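Local coordinates for DegV family protein (Eubacterium eligens, PDB 3FDJ) that is of unknown function but probably binds a long-chain fatty acid or similar lipid, at residues 9-14 / 81-86; 4-9 / 124-129; 60-65 / 91-96; 153-158 / 270-275. All blocks are in the same frame, centred on the assembly; numbering follows the deposited sequence.

Interaction 1 of 4, residues 9-14 / 81-86; sequences DSACDI and VTITAG
D9 reaches over to T82 and I83 with its carboxylate, and the contact is largely the story of that one side chain. Its CB points at the 81-86 segment. With CG set between the backbone N and the carbonyl carbon (chi1 69°), the carboxylate bridges two pieces of backbone. CG itself passes 3.8 Å from I83 N. OD1 turns back to its own chain and takes the N-H of A11 at 2.9 Å on its anti lone pair, which makes an Asx turn at the start of the 3-10 segment 10-12. OD2 goes the other way: its syn lone pair receives I83 N at 2.8 Å in a fairly straight bond (162° at the hydrogen), and T82 CA lies 3.2 Å from the same oxygen. Each oxygen thus holds one backbone N-H, which fixes the rotation of the carboxylate within a buried setting. Behind it, D9 N bonds to V81 O at 3.3 Å, continuing the pairing of the parallel strands 5-9 and 77-82 as far as D9. Around this point T90 of helix 90-102 and M122 of helix 120-134 touch D9, while L261 of helix 260-266 packs on A11.

Interaction 2 of 4, residues 4-9 / 124-129; sequences MRLVAD and IILEQL
L6 and A8, on alternate positions of strand 5-9, turn toward L126 and L129 of helix 120-134, the layered packing of an alpha/beta domain in which a helix covers a largely parallel sheet. Strand and helix run almost exactly antiparallel (176°), their short axes 9.9 Å apart. The tight part is built from apolar side chains, with no hydrogen bond across it. L126 holds its CG beside the backbone N (chi1 -74°), a setting that carries its two methyls toward the strand although its CB starts off to one side. CD1 of L126 comes to 3.9 Å from A8 CB, and its CD2 lies 4.2 Å from L6 CB. One turn further along, L6 CD2 rests against L129 CB at 4.0 Å, the two leucines meeting at a slant. L17 and F79 add to the packing on L6, and V81 to that on L126.

E127 and Q128, which do not touch the strand, are partly exposed. There E127 heads away from the strand and makes salt bridges to R123, K225 and R227, a charged cluster quite unlike the oily face beneath. The apolar face even takes in a carbonyl of the helix: L6 CD1 sits 3.7 Å from L126 O.

Interaction 3 of 4, residues 60-65 / 91-96; sequences TACPGI and YNSAMA
S93 meets both C62 and P63, and it is the first residue of the 91-96 helical segment to touch the 60-65 chain. Its CB points at that chain and lies 3.6 Å from P63 O and 3.9 Å from C62 SG. The hydroxyl is tucked between the backbone N and the carbonyl carbon (chi1 69°). That setting turns OG back along the helix to hydrogen-bond T90 O, with W68 NE1 as a second partner, while P63 CD packs 4.0 Å from S93 OG. A94 follows, directed away from the 60-65 chain and against T82 and V112. This helix links parallel strands 77-82 and 109-114 in a beta-alpha-beta crossover, so one flank lies on the sheet and the other faces the incoming 60-65 chain. M95 also leans on V112. Its CG sits over one face of the Y91 ring, 3.6 Å above the plane and offset toward the rim, one helical turn back. Last comes A96, on the same flank as S93; A96 CB touches I65 CD1 at 3.6 Å. I65 is the first residue of helix 65-72, directly after G64 at the N-cap position. Its CG1 lies beside the backbone N (chi1 -70°), which lets CG1 pass 4.1 Å from S93 O before CD1 ends alongside A96.

Interaction 4 of 4, residues 153-158 / 270-275; sequences TRLFCS and GIILSC
L155 and I272 cross obliquely on one face of an antiparallel strand pair, and they are squeezed: L155 CD1 is 3.4 Å from I272 CG2, tighter than usual for two methyl groups. L155 also has an unusual chi2 of 143°, well off a staggered value. S274 sits on the same face, and with OG anti to the backbone N (chi1 -174°) its hydroxyl swings over to R154 O at 2.8 Å, approaching from 39° above the carbonyl plane. On the other face F156 meets L273 by its edge, with L273 CD1 near the ring plane and 4.2 Å from F156 CD2. The guanidinium of R154 folds back so that F156 CZ lies 3.7 Å over one of its faces, while NH2 bonds to T189. R154 with C275, F156 with L273 and S158 with I271 are hydrogen-bonded pairs. Strands 153-159 and 271-276 are neighbouring inner strands of a six-stranded mixed sheet, with helix 120-134 against the L155 and S274 face and helix 205-219 against F156 and S158. Since R154 O also accepts C275 N at 3.0 Å, this carbonyl is gripped twice, and the buried hydroxyl of S274 is satisfied without leaving the strand pair.

Three of the four contacts are buried; interaction 3 lies near the surface. Interactions 1, 2 and 3 all reach the same mixed sheet, and interactions 1 and 2 share both strand 5-9 and D9, with V81 N probably bonded to V7 O and V81 CG2 packed on L126. T82 and Y91 tie interaction 1 to interaction 3. Interaction 4 belongs to the second sheet and touches interaction 2 through I124 CD1 against S274 O, so helix 120-134 reaches both sheets. The chemistry follows the place: carboxylate to backbone at a strand end, leucine packing under a helix, van der Waals packing without hydrogen bonds nearer the surface, and a ladder of hydrogen bonds within a sheet.

Interaction 1 of 4, residues 9-14 / 81-86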
loop_
_atom_site.group_PDB
_atom_site.type_symbol
_atom_site.label_atom_id
_atom_site.label_comp_id
_atom_site.label_asym_id
_atom_site.label_seq_id
_atom_site.Cartn_x
_atom_site.Cartn_y
_atom_site.Cartn_z
ATOM N N ASP A 9 8.069 3.275 2.608
ATOM C CA ASP A 9 7.237 4.392 2.969
ATOM C C ASP A 9 5.960 3.943 3.700
ATOM O O ASP A 9 5.534 2.779 3.629
ATOM C CB ASP A 9 6.948 5.292 1.793
ATOM C CG ASP A 9 6.064 4.653 0.797
ATOM O OD1 ASP A 9 4.876 4.382 1.154
ATOM O OD2 ASP A 9 6.532 4.463 -0.356
ATOM N N SER A 10 5.356 4.900 4.394
ATOM C CA SER A 10 4.229 4.634 5.289
ATOM C C SER A 10 2.943 4.198 4.564
ATOM O O SER A 10 1.995 3.776 5.216
ATOM C CB SER A 10 3.959 5.872 6.158
ATOM O OG SER A 10 3.439 6.948 5.385
ATOM N N ALA A 11 2.923 4.261 3.232
ATOM C CA ALA A 11 1.820 3.661 2.462
ATOM C C ALA A 11 1.743 2.142 2.645
ATOM O O ALA A 11 0.744 1.545 2.248
ATOM C CB ALA A 11 1.914 4.006 1.000
ATOM N N CYS A 12 2.770 1.525 3.236
ATOM C CA CYS A 12 2.730 0.090 3.536
ATOM C C CYS A 12 1.835 -0.256 4.734
ATOM O O CYS A 12 1.562 -1.428 4.983
ATOM C CB CYS A 12 4.136 -0.455 3.755
ATOM S SG CYS A 12 4.868 0.031 5.293
ATOM N N ASP A 13 1.395 0.770 5.467
ATOM C CA ASP A 13 0.444 0.655 6.604
ATOM C C ASP A 13 1.028 0.028 7.887
ATOM O O ASP A 13 0.322 -0.032 8.901
ATOM C CB ASP A 13 -0.846 -0.123 6.235
ATOM C CG ASP A 13 -1.567 0.425 4.987
ATOM O OD1 ASP A 13 -1.865 1.643 4.956
ATOM O OD2 ASP A 13 -1.882 -0.389 4.064
ATOM N N ILE A 14 2.282 -0.422 7.866
ATOM C CA ILE A 14 2.862 -1.135 9.014
ATOM C C ILE A 14 4.073 -0.393 9.543
ATOM O O ILE A 14 4.680 0.424 8.829
ATOM C CB ILE A 14 3.203 -2.612 8.702
ATOM C CG1 ILE A 14 4.223 -2.744 7.571
ATOM C CG2 ILE A 14 1.923 -3.346 8.318
ATOM C CD1 ILE A 14 4.878 -4.118 7.460
ATOM N N VAL A 81 11.111 -0.358 -0.165
ATOM C CA VAL A 81 9.887 -0.558 -0.959
ATOM C C VAL A 81 9.094 0.740 -0.982
ATOM O O VAL A 81 8.876 1.357 0.061
ATOM C CB VAL A 81 9.045 -1.716 -0.402
ATOM C CG1 VAL A 81 7.773 -1.950 -1.266
ATOM C CG2 VAL A 81 9.898 -3.005 -0.329
ATOM N N THR A 82 8.714 1.189 -2.172
ATOM C CA THR A 82 7.972 2.434 -2.296
ATOM C C THR A 82 6.614 2.227 -2.957
ATOM O O THR A 82 6.393 1.279 -3.685
ATOM C CB THR A 82 8.721 3.545 -3.097
ATOM O OG1 THR A 82 8.701 3.259 -4.499
ATOM C CG2 THR A 82 10.204 3.728 -2.619
ATOM N N ILE A 83 5.705 3.141 -2.660
ATOM C CA ILE A 83 4.441 3.274 -3.371
ATOM C C ILE A 83 4.747 3.562 -4.852
ATOM O O ILE A 83 5.803 4.115 -5.199
ATOM C CB ILE A 83 3.589 4.379 -2.698
ATOM C CG1 ILE A 83 2.234 4.621 -3.414
ATOM C CG2 ILE A 83 4.383 5.645 -2.612
ATOM C CD1 ILE A 83 1.241 5.373 -2.526
ATOM N N THR A 84 3.835 3.140 -5.718
ATOM C CA THR A 84 3.974 3.271 -7.154
ATOM C C THR A 84 4.550 4.605 -7.648
ATOM O O THR A 84 4.081 5.713 -7.312
ATOM C CB THR A 84 2.628 3.000 -7.863
ATOM O OG1 THR A 84 2.795 3.224 -9.265
ATOM C CG2 THR A 84 1.502 3.880 -7.306
ATOM N N ALA A 85 5.580 4.479 -8.475
ATOM C CA ALA A 85 6.156 5.629 -9.149
ATOM C C ALA A 85 5.156 6.218 -10.143
ATOM O O ALA A 85 5.313 7.346 -10.599
ATOM C CB ALA A 85 7.435 5.219 -9.866
ATOM N N GLY A 86 4.123 5.456 -10.471
ATOM C CA GLY A 86 3.093 5.902 -11.383
ATOM C C GLY A 86 2.144 6.914 -10.787
ATOM O O GLY A 86 1.397 7.560 -11.542
#

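Interaction 2 of 4, residues 4-9 / 124-129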
loop_
_atom_site.group_PDB
_atom_site.type_symbol
_atom_site.label_atom_id
_atom_site.label_comp_id
_atom_site.label_asym_id
_atom_site.label_seq_id
_atom_site.Cartn_x
_atom_site.Cartn_y
_atom_site.Cartn_z
HETATM N N MSE A 4 20.398 -7.702 7.169
HETATM C CA MSE A 4 19.843 -6.765 6.176
HETATM C C MSE A 4 18.730 -5.910 6.761
HETATM O O MSE A 4 18.134 -6.249 7.775
HETATM C CB MSE A 4 19.349 -7.506 4.953
HETATM C CG MSE A 4 20.389 -8.436 4.399
HETATM SE SE MSE A 4 19.915 -9.042 2.608
HETATM C CE MSE A 4 20.921 -10.675 2.655
ATOM N N ARG A 5 18.485 -4.774 6.142
ATOM C CA ARG A 5 17.503 -3.828 6.615
ATOM C C ARG A 5 16.437 -3.632 5.548
ATOM O O ARG A 5 16.759 -3.408 4.371
ATOM C CB ARG A 5 18.160 -2.487 6.885
ATOM C CG ARG A 5 17.204 -1.365 7.241
ATOM C CD ARG A 5 17.968 -0.096 7.611
ATOM N NE ARG A 5 18.467 -0.281 8.936
ATOM C CZ ARG A 5 17.954 0.246 10.046
ATOM N NH1 ARG A 5 16.950 1.120 10.030
ATOM N NH2 ARG A 5 18.503 -0.080 11.187
ATOM N N LEU A 6 15.182 -3.682 5.973
ATOM C CA LEU A 6 14.044 -3.360 5.130
ATOM C C LEU A 6 13.480 -1.963 5.481
ATOM O O LEU A 6 13.316 -1.621 6.648
ATOM C CB LEU A 6 12.965 -4.453 5.262
ATOM C CG LEU A 6 13.404 -5.883 4.933
ATOM C CD1 LEU A 6 12.193 -6.872 5.036
ATOM C CD2 LEU A 6 14.101 -5.986 3.584
ATOM N N VAL A 7 13.205 -1.159 4.459
ATOM C CA VAL A 7 12.660 0.185 4.633
ATOM C C VAL A 7 11.470 0.328 3.695
ATOM O O VAL A 7 11.493 -0.209 2.565
ATOM C CB VAL A 7 13.732 1.264 4.323
ATOM C CG1 VAL A 7 13.191 2.681 4.520
ATOM C CG2 VAL A 7 14.988 1.084 5.226
ATOM N N ALA A 8 10.424 1.021 4.141
ATOM C CA ALA A 8 9.295 1.296 3.254
ATOM C C ALA A 8 8.682 2.619 3.591
ATOM O O ALA A 8 8.742 3.062 4.728
ATOM C CB ALA A 8 8.240 0.189 3.366
ATOM N N ASP A 9 8.069 3.275 2.608
ATOM C CA ASP A 9 7.237 4.392 2.969
ATOM C C ASP A 9 5.960 3.943 3.700
ATOM O O ASP A 9 5.534 2.779 3.629
ATOM C CB ASP A 9 6.948 5.292 1.793
ATOM C CG ASP A 9 6.064 4.653 0.797
ATOM O OD1 ASP A 9 4.876 4.382 1.154
ATOM O OD2 ASP A 9 6.532 4.463 -0.356
ATOM N N ILE A 124 3.023 -7.437 1.161
ATOM C CA ILE A 124 3.372 -8.749 0.614
ATOM C C ILE A 124 4.822 -8.781 0.100
ATOM O O ILE A 124 5.542 -9.755 0.299
ATOM C CB ILE A 124 2.342 -9.199 -0.451
ATOM C CG1 ILE A 124 1.061 -9.645 0.255
ATOM C CG2 ILE A 124 2.874 -10.347 -1.313
ATOM C CD1 ILE A 124 -0.049 -10.205 -0.665
ATOM N N ILE A 125 5.242 -7.728 -0.573
ATOM C CA ILE A 125 6.635 -7.625 -1.019
ATOM C C ILE A 125 7.599 -7.679 0.187
ATOM O O ILE A 125 8.548 -8.460 0.201
ATOM C CB ILE A 125 6.851 -6.361 -1.871
ATOM C CG1 ILE A 125 6.064 -6.496 -3.174
ATOM C CG2 ILE A 125 8.344 -6.133 -2.159
ATOM C CD1 ILE A 125 5.905 -5.192 -3.975
ATOM N N LEU A 126 7.326 -6.868 1.195
ATOM C CA LEU A 126 8.165 -6.815 2.401
ATOM C C LEU A 126 8.252 -8.177 3.069
ATOM O O LEU A 126 9.341 -8.603 3.476
ATOM C CB LEU A 126 7.625 -5.782 3.377
ATOM C CG LEU A 126 7.877 -4.346 2.969
ATOM C CD1 LEU A 126 6.931 -3.420 3.719
ATOM C CD2 LEU A 126 9.340 -3.965 3.240
ATOM N N GLU A 127 7.116 -8.874 3.152
ATOM C CA GLU A 127 7.107 -10.193 3.752
ATOM C C GLU A 127 7.903 -11.227 2.948
ATOM O O GLU A 127 8.470 -12.162 3.518
ATOM C CB GLU A 127 5.695 -10.688 3.997
ATOM C CG GLU A 127 4.937 -9.904 5.076
ATOM C CD GLU A 127 3.559 -10.470 5.315
ATOM O OE1 GLU A 127 3.396 -11.703 5.134
ATOM O OE2 GLU A 127 2.647 -9.707 5.694
ATOM N N GLN A 128 7.908 -11.090 1.631
ATOM C CA GLN A 128 8.672 -12.002 0.805
ATOM C C GLN A 128 10.171 -11.735 0.924
ATOM O O GLN A 128 10.963 -12.684 0.924
ATOM C CB GLN A 128 8.225 -11.959 -0.654
ATOM C CG GLN A 128 8.870 -13.026 -1.513
ATOM C CD GLN A 128 8.503 -14.452 -1.137
ATOM O OE1 GLN A 128 7.526 -14.715 -0.426
ATOM N NE2 GLN A 128 9.306 -15.388 -1.617
ATOM N N LEU A 129 10.548 -10.462 1.041
ATOM C CA LEU A 129 11.930 -10.078 1.278
ATOM C C LEU A 129 12.369 -10.709 2.606
ATOM O O LEU A 129 13.442 -11.346 2.685
ATOM C CB LEU A 129 12.092 -8.571 1.322
ATOM C CG LEU A 129 11.959 -7.844 -0.028
ATOM C CD1 LEU A 129 11.847 -6.329 0.207
ATOM C CD2 LEU A 129 13.122 -8.255 -0.958
#

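Interaction 3 of 4, residues 60-65 / 91-96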
loop_
_atom_site.group_PDB
_atom_site.type_symbol
_atom_site.label_atom_id
_atom_site.label_comp_id
_atom_site.label_asym_id
_atom_site.label_seq_id
_atom_site.Cartn_x
_atom_site.Cartn_y
_atom_site.Cartn_z
ATOM N N THR A 60 -0.972 15.668 -0.190
ATOM C CA THR A 60 -0.002 14.772 0.383
ATOM C C THR A 60 1.392 15.106 -0.137
ATOM O O THR A 60 1.547 15.703 -1.204
ATOM C CB THR A 60 -0.339 13.275 0.108
ATOM O OG1 THR A 60 -0.377 13.013 -1.306
ATOM C CG2 THR A 60 -1.700 12.926 0.736
ATOM N N ALA A 61 2.400 14.704 0.622
ATOM C CA ALA A 61 3.791 14.934 0.238
ATOM C C ALA A 61 4.614 13.687 0.513
ATOM O O ALA A 61 4.407 13.011 1.524
ATOM C CB ALA A 61 4.358 16.104 1.017
ATOM N N CYS A 62 5.582 13.420 -0.361
ATOM C CA CYS A 62 6.495 12.290 -0.153
ATOM C C CYS A 62 7.521 12.646 0.941
ATOM O O CYS A 62 7.626 13.821 1.350
ATOM C CB CYS A 62 7.173 11.924 -1.464
ATOM S SG CYS A 62 8.330 13.138 -1.986
ATOM N N PRO A 63 8.284 11.653 1.438
ATOM C CA PRO A 63 9.254 11.975 2.491
ATOM C C PRO A 63 10.445 12.784 1.979
ATOM O O PRO A 63 10.824 12.660 0.818
ATOM C CB PRO A 63 9.757 10.596 2.936
ATOM C CG PRO A 63 8.728 9.618 2.434
ATOM C CD PRO A 63 8.253 10.213 1.151
ATOM N N GLY A 64 11.031 13.580 2.860
ATOM C CA GLY A 64 12.264 14.286 2.546
ATOM C C GLY A 64 13.460 13.355 2.459
ATOM O O GLY A 64 13.476 12.268 3.049
ATOM N N ILE A 65 14.478 13.792 1.723
ATOM C CA ILE A 65 15.708 13.006 1.635
ATOM C C ILE A 65 16.276 12.721 3.024
ATOM O O ILE A 65 16.774 11.608 3.269
ATOM C CB ILE A 65 16.747 13.668 0.675
ATOM C CG1 ILE A 65 16.224 13.536 -0.780
ATOM C CG2 ILE A 65 18.155 13.019 0.880
ATOM C CD1 ILE A 65 16.902 14.400 -1.900
ATOM N N TYR A 91 9.074 7.211 -5.004
ATOM C CA TYR A 91 10.173 6.450 -5.615
ATOM C C TYR A 91 11.370 7.361 -5.953
ATOM O O TYR A 91 12.514 7.054 -5.622
ATOM C CB TYR A 91 9.672 5.696 -6.845
ATOM C CG TYR A 91 10.777 4.978 -7.608
ATOM C CD1 TYR A 91 11.243 3.737 -7.184
ATOM C CD2 TYR A 91 11.361 5.536 -8.721
ATOM C CE1 TYR A 91 12.253 3.075 -7.877
ATOM C CE2 TYR A 91 12.362 4.883 -9.417
ATOM C CZ TYR A 91 12.797 3.649 -8.996
ATOM O OH TYR A 91 13.789 2.998 -9.693
ATOM N N ASN A 92 11.119 8.488 -6.610
ATOM C CA ASN A 92 12.187 9.411 -6.928
ATOM C C ASN A 92 12.904 9.922 -5.668
ATOM O O ASN A 92 14.142 10.064 -5.683
ATOM C CB ASN A 92 11.693 10.604 -7.742
ATOM C CG ASN A 92 11.314 10.252 -9.150
ATOM O OD1 ASN A 92 11.650 9.159 -9.667
ATOM N ND2 ASN A 92 10.620 11.198 -9.821
ATOM N N SER A 93 12.143 10.224 -4.602
ATOM C CA SER A 93 12.752 10.731 -3.365
ATOM C C SER A 93 13.672 9.662 -2.761
ATOM O O SER A 93 14.758 9.977 -2.237
ATOM C CB SER A 93 11.689 11.223 -2.341
ATOM O OG SER A 93 10.910 10.179 -1.773
ATOM N N ALA A 94 13.232 8.408 -2.837
ATOM C CA ALA A 94 14.029 7.285 -2.325
ATOM C C ALA A 94 15.305 7.080 -3.170
ATOM O O ALA A 94 16.373 6.787 -2.631
ATOM C CB ALA A 94 13.196 5.998 -2.279
HETATM N N MSE A 95 15.178 7.215 -4.488
HETATM C CA MSE A 95 16.358 7.137 -5.377
HETATM C C MSE A 95 17.334 8.278 -5.110
HETATM O O MSE A 95 18.554 8.072 -5.130
HETATM C CB MSE A 95 15.944 7.115 -6.844
HETATM C CG MSE A 95 15.223 5.870 -7.273
HETATM SE SE MSE A 95 16.439 4.364 -7.308
HETATM C CE MSE A 95 17.573 4.822 -8.820
ATOM N N ALA A 96 16.817 9.471 -4.848
ATOM C CA ALA A 96 17.664 10.603 -4.511
ATOM C C ALA A 96 18.421 10.363 -3.195
ATOM O O ALA A 96 19.625 10.651 -3.074
ATOM C CB ALA A 96 16.807 11.905 -4.452
#

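Interaction 4 of 4, residues 153-158 / 270-275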
loop_
_atom_site.group_PDB
_atom_site.type_symbol
_atom_site.label_atom_id
_atom_site.label_comp_id
_atom_site.label_asym_id
_atom_site.label_seq_id
_atom_site.Cartn_x
_atom_site.Cartn_y
_atom_site.Cartn_z
ATOM N N THR A 153 1.632 -11.260 -8.066
ATOM C CA THR A 153 0.850 -10.601 -7.016
ATOM C C THR A 153 -0.122 -9.602 -7.672
ATOM O O THR A 153 0.166 -9.087 -8.749
ATOM C CB THR A 153 1.727 -9.859 -5.952
ATOM O OG1 THR A 153 2.426 -8.768 -6.565
ATOM C CG2 THR A 153 2.738 -10.810 -5.285
ATOM N N ARG A 154 -1.264 -9.346 -7.023
ATOM C CA ARG A 154 -2.272 -8.432 -7.515
ATOM C C ARG A 154 -2.849 -7.628 -6.376
ATOM O O ARG A 154 -2.746 -8.027 -5.214
ATOM C CB ARG A 154 -3.412 -9.185 -8.175
ATOM C CG ARG A 154 -3.030 -9.907 -9.470
ATOM C CD ARG A 154 -2.671 -8.962 -10.631
ATOM N NE ARG A 154 -3.752 -8.031 -10.945
ATOM C CZ ARG A 154 -4.806 -8.268 -11.720
ATOM N NH1 ARG A 154 -4.958 -9.433 -12.342
ATOM N NH2 ARG A 154 -5.714 -7.299 -11.905
ATOM N N LEU A 155 -3.476 -6.512 -6.723
ATOM C CA LEU A 155 -4.184 -5.692 -5.770
ATOM C C LEU A 155 -5.564 -5.345 -6.292
ATOM O O LEU A 155 -5.718 -4.980 -7.458
ATOM C CB LEU A 155 -3.412 -4.399 -5.482
ATOM C CG LEU A 155 -4.098 -3.419 -4.519
ATOM C CD1 LEU A 155 -3.046 -2.738 -3.631
ATOM C CD2 LEU A 155 -4.929 -2.398 -5.251
ATOM N N PHE A 156 -6.550 -5.410 -5.409
ATOM C CA PHE A 156 -7.885 -4.927 -5.702
ATOM C C PHE A 156 -8.344 -4.026 -4.567
ATOM O O PHE A 156 -7.912 -4.188 -3.404
ATOM C CB PHE A 156 -8.861 -6.096 -5.866
ATOM C CG PHE A 156 -8.524 -7.008 -7.000
ATOM C CD1 PHE A 156 -8.848 -6.660 -8.316
ATOM C CD2 PHE A 156 -7.841 -8.198 -6.773
ATOM C CE1 PHE A 156 -8.496 -7.483 -9.375
ATOM C CE2 PHE A 156 -7.511 -9.030 -7.836
ATOM C CZ PHE A 156 -7.827 -8.671 -9.132
ATOM N N CYS A 157 -9.227 -3.088 -4.879
ATOM C CA CYS A 157 -9.751 -2.204 -3.858
ATOM C C CYS A 157 -11.232 -1.968 -4.085
ATOM O O CYS A 157 -11.732 -2.157 -5.183
ATOM C CB CYS A 157 -8.988 -0.885 -3.823
ATOM S SG CYS A 157 -9.098 0.066 -5.306
ATOM N N SER A 158 -11.915 -1.578 -3.026
ATOM C CA SER A 158 -13.280 -1.074 -3.124
ATOM C C SER A 158 -13.383 0.206 -2.305
ATOM O O SER A 158 -13.153 0.199 -1.084
ATOM C CB SER A 158 -14.260 -2.124 -2.619
ATOM O OG SER A 158 -15.592 -1.665 -2.801
ATOM N N GLY A 270 -13.215 2.324 3.048
ATOM C CA GLY A 270 -12.448 1.699 1.996
ATOM C C GLY A 270 -11.752 0.413 2.401
ATOM O O GLY A 270 -11.390 0.208 3.593
ATOM N N ILE A 271 -11.591 -0.466 1.407
ATOM C CA ILE A 271 -10.874 -1.733 1.537
ATOM C C ILE A 271 -9.794 -1.806 0.461
ATOM O O ILE A 271 -10.023 -1.375 -0.672
ATOM C CB ILE A 271 -11.834 -2.924 1.336
ATOM C CG1 ILE A 271 -12.874 -2.984 2.465
ATOM C CG2 ILE A 271 -11.056 -4.238 1.201
ATOM C CD1 ILE A 271 -12.302 -3.339 3.800
ATOM N N ILE A 272 -8.628 -2.344 0.799
ATOM C CA ILE A 272 -7.628 -2.694 -0.209
ATOM C C ILE A 272 -7.118 -4.097 0.107
ATOM O O ILE A 272 -6.830 -4.409 1.259
ATOM C CB ILE A 272 -6.426 -1.733 -0.213
ATOM C CG1 ILE A 272 -6.853 -0.262 -0.120
ATOM C CG2 ILE A 272 -5.569 -1.995 -1.453
ATOM C CD1 ILE A 272 -5.664 0.690 0.023
ATOM N N LEU A 273 -7.004 -4.935 -0.910
ATOM C CA LEU A 273 -6.481 -6.262 -0.721
ATOM C C LEU A 273 -5.418 -6.612 -1.718
ATOM O O LEU A 273 -5.420 -6.138 -2.849
ATOM C CB LEU A 273 -7.579 -7.330 -0.704
ATOM C CG LEU A 273 -8.212 -7.917 -1.939
ATOM C CD1 LEU A 273 -7.271 -8.956 -2.643
ATOM C CD2 LEU A 273 -9.530 -8.603 -1.532
ATOM N N SER A 274 -4.473 -7.415 -1.275
ATOM C CA SER A 274 -3.472 -7.942 -2.158
ATOM C C SER A 274 -3.290 -9.431 -1.958
ATOM O O SER A 274 -3.506 -9.956 -0.852
ATOM C CB SER A 274 -2.160 -7.190 -1.974
ATOM O OG SER A 274 -1.221 -7.625 -2.937
ATOM N N CYS A 275 -2.921 -10.124 -3.038
ATOM C CA CYS A 275 -2.735 -11.575 -2.978
ATOM C C CYS A 275 -1.621 -12.057 -3.880
ATOM O O CYS A 275 -1.290 -11.415 -4.874
ATOM C CB CYS A 275 -4.018 -12.297 -3.353
ATOM S SG CYS A 275 -4.601 -11.972 -5.000
#